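Side-chain contacts in Ras GTPase-activating-like protein (Schizosaccharomyces pombe, PDB 1P2X), which binds actin filaments through its calponin-homology domain and is needed to build the contractile F-actin ring at the division site: residues L10-V13 with D14-K17; S32-E35 with Q36-R39. All blocks are in the same frame, centred on the assembly; numbering follows the deposited sequence.

How the contacts relate
Both contacts are local, each made along one continuous run of chain in the calponin-homology domain, the part of this long protein that binds actin filaments. Contact 1 comes first, within the long helix 2-23; contact 2 follows on the short helix 34-37, the next helix in the chain. Their centres are about 11 Å apart and they touch directly: Lys-17 CG lies 3.6 Å from Phe-34 CD1, and the methyls of Val-13 pack on Phe-34 and Glu-35. Helix 102-117 touches side chains of both. The short helix is thus packed against the first helix as well as against helix 102-117 in this all-helical domain.

Contact 1: residues L10-V13 with D14-K17; sequences LCRV and DEAK
Arg-12 and Glu-15, one helical turn apart, lie side by side with their ends pointing the same way, and the arginine grips the carboxylate side-on. Arg-12 NE donates to Glu-15 OE1 at 3.1 Å, almost straight, while Arg-12 NH2 reaches Glu-15 OE2 at 2.7 Å, so each oxygen takes one nitrogen. Both oxygens sit near the guanidinium plane, yet the two flat groups are twisted 43° apart: NE comes to OE1 from above the carboxylate plane, and NH2 approaches OE2 on its syn side but tilted out of that plane. Bends at chi2 (-71°) and chi3 (84°) turn the end of Arg-12 round toward Glu-15, and Cys-11 CB lies against one guanidinium face, 3.6 Å above its plane and toward the rim. Glu-15 runs extended beyond CG, passing Cys-11 O with its own CG 3.1 Å from that oxygen. All this rides on helix 2-23 of the calponin-homology domain, whose regular i to i+4 backbone bonds run from Leu-10 O to Asp-14 N through Val-13 O to Lys-17 N. Glu-15 OE2 has a second donor in the backbone N of Ser-128, from a later loop, which limits rotation of the buried carboxylate. On other sides of the helix, Val-13 and Ala-16 pack on helix 102-117, where His-110 NE2 bonds to Arg-12 O, while Asp-14 OD2 and Lys-17 NZ both hydrogen-bond to Thr-31 OG1, and the lysine also bonds to Gly-29 O.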
loop_
_atom_site.group_PDB
_atom_site.type_symbol
_atom_site.label_atom_id
_atom_site.label_comp_id
_atom_site.label_asym_id
_atom_site.label_seq_id
_atom_site.Cartn_x
_atom_site.Cartn_y
_atom_site.Cartn_z
ATOM N N LEU A 10 -0.645 -7.886 8.445
ATOM C CA LEU A 10 0.708 -7.352 8.516
ATOM C C LEU A 10 1.568 -7.991 7.436
ATOM O O LEU A 10 2.478 -7.358 6.900
ATOM C CB LEU A 10 1.325 -7.589 9.907
ATOM C CG LEU A 10 0.992 -6.529 10.961
ATOM C CD1 LEU A 10 1.515 -6.957 12.338
ATOM C CD2 LEU A 10 1.599 -5.195 10.543
ATOM N N CYS A 11 1.292 -9.251 7.110
ATOM C CA CYS A 11 2.036 -9.908 6.038
ATOM C C CYS A 11 1.663 -9.255 4.713
ATOM O O CYS A 11 2.518 -9.047 3.859
ATOM C CB CYS A 11 1.718 -11.399 5.960
ATOM S SG CYS A 11 2.392 -12.371 7.314
ATOM N N ARG A 12 0.387 -8.924 4.551
ATOM C CA ARG A 12 -0.057 -8.280 3.330
ATOM C C ARG A 12 0.639 -6.934 3.171
ATOM O O ARG A 12 1.104 -6.592 2.079
ATOM C CB ARG A 12 -1.579 -8.106 3.332
ATOM C CG ARG A 12 -2.370 -9.411 3.616
ATOM C CD ARG A 12 -2.318 -10.425 2.460
ATOM N NE ARG A 12 -1.126 -11.278 2.456
ATOM C CZ ARG A 12 -0.955 -12.342 3.232
ATOM N NH1 ARG A 12 -1.896 -12.706 4.095
ATOM N NH2 ARG A 12 0.148 -13.072 3.128
ATOM N N VAL A 13 0.715 -6.168 4.258
ATOM C CA VAL A 13 1.377 -4.866 4.240
ATOM C C VAL A 13 2.874 -5.037 3.943
ATOM O O VAL A 13 3.459 -4.272 3.172
ATOM C CB VAL A 13 1.206 -4.119 5.597
ATOM C CG1 VAL A 13 1.882 -2.751 5.539
ATOM C CG2 VAL A 13 -0.259 -3.957 5.936
ATOM N N ASP A 14 3.483 -6.053 4.548
ATOM C CA ASP A 14 4.906 -6.339 4.348
ATOM C C ASP A 14 5.203 -6.676 2.878
ATOM O O ASP A 14 6.200 -6.226 2.313
ATOM C CB ASP A 14 5.333 -7.510 5.244
ATOM C CG ASP A 14 6.828 -7.646 5.350
ATOM O OD1 ASP A 14 7.386 -8.674 4.889
ATOM O OD2 ASP A 14 7.483 -6.734 5.904
ATOM N N GLU A 15 4.335 -7.481 2.277
ATOM C CA GLU A 15 4.480 -7.886 0.879
ATOM C C GLU A 15 4.394 -6.693 -0.086
ATOM O O GLU A 15 5.175 -6.593 -1.029
ATOM C CB GLU A 15 3.417 -8.942 0.528
ATOM C CG GLU A 15 3.610 -10.277 1.243
ATOM C CD GLU A 15 2.347 -11.116 1.281
ATOM O OE1 GLU A 15 1.327 -10.688 0.696
ATOM O OE2 GLU A 15 2.367 -12.203 1.899
ATOM N N ALA A 16 3.442 -5.799 0.160
ATOM C CA ALA A 16 3.278 -4.606 -0.662
ATOM C C ALA A 16 4.487 -3.681 -0.464
ATOM O O ALA A 16 4.958 -3.061 -1.417
ATOM C CB ALA A 16 1.983 -3.872 -0.282
ATOM N N LYS A 17 4.979 -3.584 0.769
ATOM C CA LYS A 17 6.129 -2.739 1.053
ATOM C C LYS A 17 7.313 -3.258 0.250
ATOM O O LYS A 17 7.891 -2.530 -0.555
ATOM C CB LYS A 17 6.487 -2.744 2.546
ATOM C CG LYS A 17 7.558 -1.726 2.926
ATOM C CD LYS A 17 8.063 -1.881 4.367
ATOM C CE LYS A 17 8.868 -3.164 4.528
ATOM N NZ LYS A 17 9.518 -3.281 5.849
#

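Contact 2: residues S32-E35 with Q36-R39; sequences STFE and QSLR
Leu-38 lays its branched end over one face of the Phe-34 ring, with CG 4.1 Å above the ring plane and toward the rim. Both methyls lie over that same face, CD2 3.8 Å from Phe-34 CZ and CD1 3.9 Å from Phe-34 CE2. With chi1 at -177°, CG trans to the amide nitrogen, the Phe-34 ring is carried inward against Val-13, Lys-17 and Ile-20 of helix 2-23, while Leu-38 meets Ile-109 of helix 102-117; the short helix 34-37 of the calponin-homology domain is thus packed against both. Glu-35 belongs to this packed side too: its carboxylate is buried, bonded to Tyr-9 OH and salt-bridged to Arg-145. The other flank is looser. Gln-36 is exposed, and its OE1 takes a bond of 2.9 Å from Arg-39 NH1 on a lone pair in the carbonyl plane; Arg-39 in turn donates to the backbone oxygens of Ile-96 and Tyr-97. A water bridges Ser-32 O and Gln-36 N. The backbone bonding is poor: Ser-37 N to Thr-33 O is long at 3.3 Å, and Leu-38 N to Glu-35 O, 3.1 Å, is an i to i+3 bond made from above the carbonyl plane. Phe-34 O takes weak bonds from Ser-37 N and Leu-38 N but a short one, 2.6 Å, from Ser-37 OG, so the hydroxyl probably compensates for the poor amide geometry.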
loop_
_atom_site.group_PDB
_atom_site.type_symbol
_atom_site.label_atom_id
_atom_site.label_comp_id
_atom_site.label_asym_id
_atom_site.label_seq_id
_atom_site.Cartn_x
_atom_site.Cartn_y
_atom_site.Cartn_z
ATOM N N SER A 32 5.165 -1.908 10.262
ATOM C CA SER A 32 4.121 -1.438 11.176
ATOM C C SER A 32 3.748 0.032 10.995
ATOM O O SER A 32 2.671 0.447 11.398
ATOM C CB SER A 32 4.526 -1.691 12.643
ATOM O OG SER A 32 5.730 -1.019 12.985
ATOM N N THR A 33 4.634 0.815 10.388
ATOM C CA THR A 33 4.344 2.224 10.149
ATOM C C THR A 33 4.315 2.554 8.663
ATOM O O THR A 33 4.244 3.722 8.287
ATOM C CB THR A 33 5.382 3.114 10.842
ATOM O OG1 THR A 33 6.696 2.702 10.446
ATOM C CG2 THR A 33 5.290 2.959 12.355
ATOM N N PHE A 34 4.356 1.520 7.820
ATOM C CA PHE A 34 4.378 1.720 6.373
ATOM C C PHE A 34 3.096 2.331 5.806
ATOM O O PHE A 34 3.166 3.230 4.983
ATOM C CB PHE A 34 4.710 0.407 5.639
ATOM C CG PHE A 34 4.824 0.562 4.140
ATOM C CD1 PHE A 34 5.849 1.321 3.584
ATOM C CD2 PHE A 34 3.900 -0.038 3.290
ATOM C CE1 PHE A 34 5.954 1.483 2.192
ATOM C CE2 PHE A 34 3.997 0.113 1.902
ATOM C CZ PHE A 34 5.026 0.878 1.351
ATOM N N GLU A 35 1.926 1.857 6.225
ATOM C CA GLU A 35 0.689 2.436 5.705
ATOM C C GLU A 35 0.623 3.928 5.955
ATOM O O GLU A 35 0.258 4.697 5.068
ATOM C CB GLU A 35 -0.540 1.805 6.338
ATOM C CG GLU A 35 -0.680 0.341 6.062
ATOM C CD GLU A 35 -1.512 -0.322 7.121
ATOM O OE1 GLU A 35 -2.756 -0.327 6.975
ATOM O OE2 GLU A 35 -0.912 -0.814 8.106
ATOM N N GLN A 36 0.964 4.334 7.172
ATOM C CA GLN A 36 0.924 5.745 7.523
ATOM C C GLN A 36 1.906 6.577 6.708
ATOM O O GLN A 36 1.650 7.752 6.461
ATOM C CB GLN A 36 1.187 5.937 9.025
ATOM C CG GLN A 36 0.028 5.528 9.946
ATOM C CD GLN A 36 -1.179 6.454 9.855
ATOM O OE1 GLN A 36 -1.036 7.676 9.822
ATOM N NE2 GLN A 36 -2.372 5.873 9.830
ATOM N N SER A 37 3.019 5.979 6.285
ATOM C CA SER A 37 4.014 6.726 5.511
ATOM C C SER A 37 3.573 7.011 4.076
ATOM O O SER A 37 4.180 7.831 3.391
ATOM C CB SER A 37 5.369 5.992 5.497
ATOM O OG SER A 37 5.298 4.769 4.780
ATOM N N LEU A 38 2.523 6.334 3.619
ATOM C CA LEU A 38 2.049 6.524 2.251
ATOM C C LEU A 38 1.039 7.653 2.163
ATOM O O LEU A 38 0.687 8.088 1.074
ATOM C CB LEU A 38 1.418 5.234 1.700
ATOM C CG LEU A 38 2.256 3.962 1.540
ATOM C CD1 LEU A 38 1.338 2.797 1.121
ATOM C CD2 LEU A 38 3.368 4.160 0.521
ATOM N N ARG A 39 0.573 8.130 3.311
ATOM C CA ARG A 39 -0.457 9.168 3.326
ATOM C C ARG A 39 -0.064 10.484 2.629
ATOM O O ARG A 39 -0.931 11.211 2.145
ATOM C CB ARG A 39 -0.925 9.435 4.760
ATOM C CG ARG A 39 -1.584 8.222 5.412
ATOM C CD ARG A 39 -2.023 8.486 6.847
ATOM N NE ARG A 39 -3.145 9.425 6.929
ATOM C CZ ARG A 39 -3.507 10.051 8.043
ATOM N NH1 ARG A 39 -2.830 9.839 9.164
ATOM N NH2 ARG A 39 -4.543 10.887 8.041
HETATM O O HOH W 1 0.936 2.210 9.486
#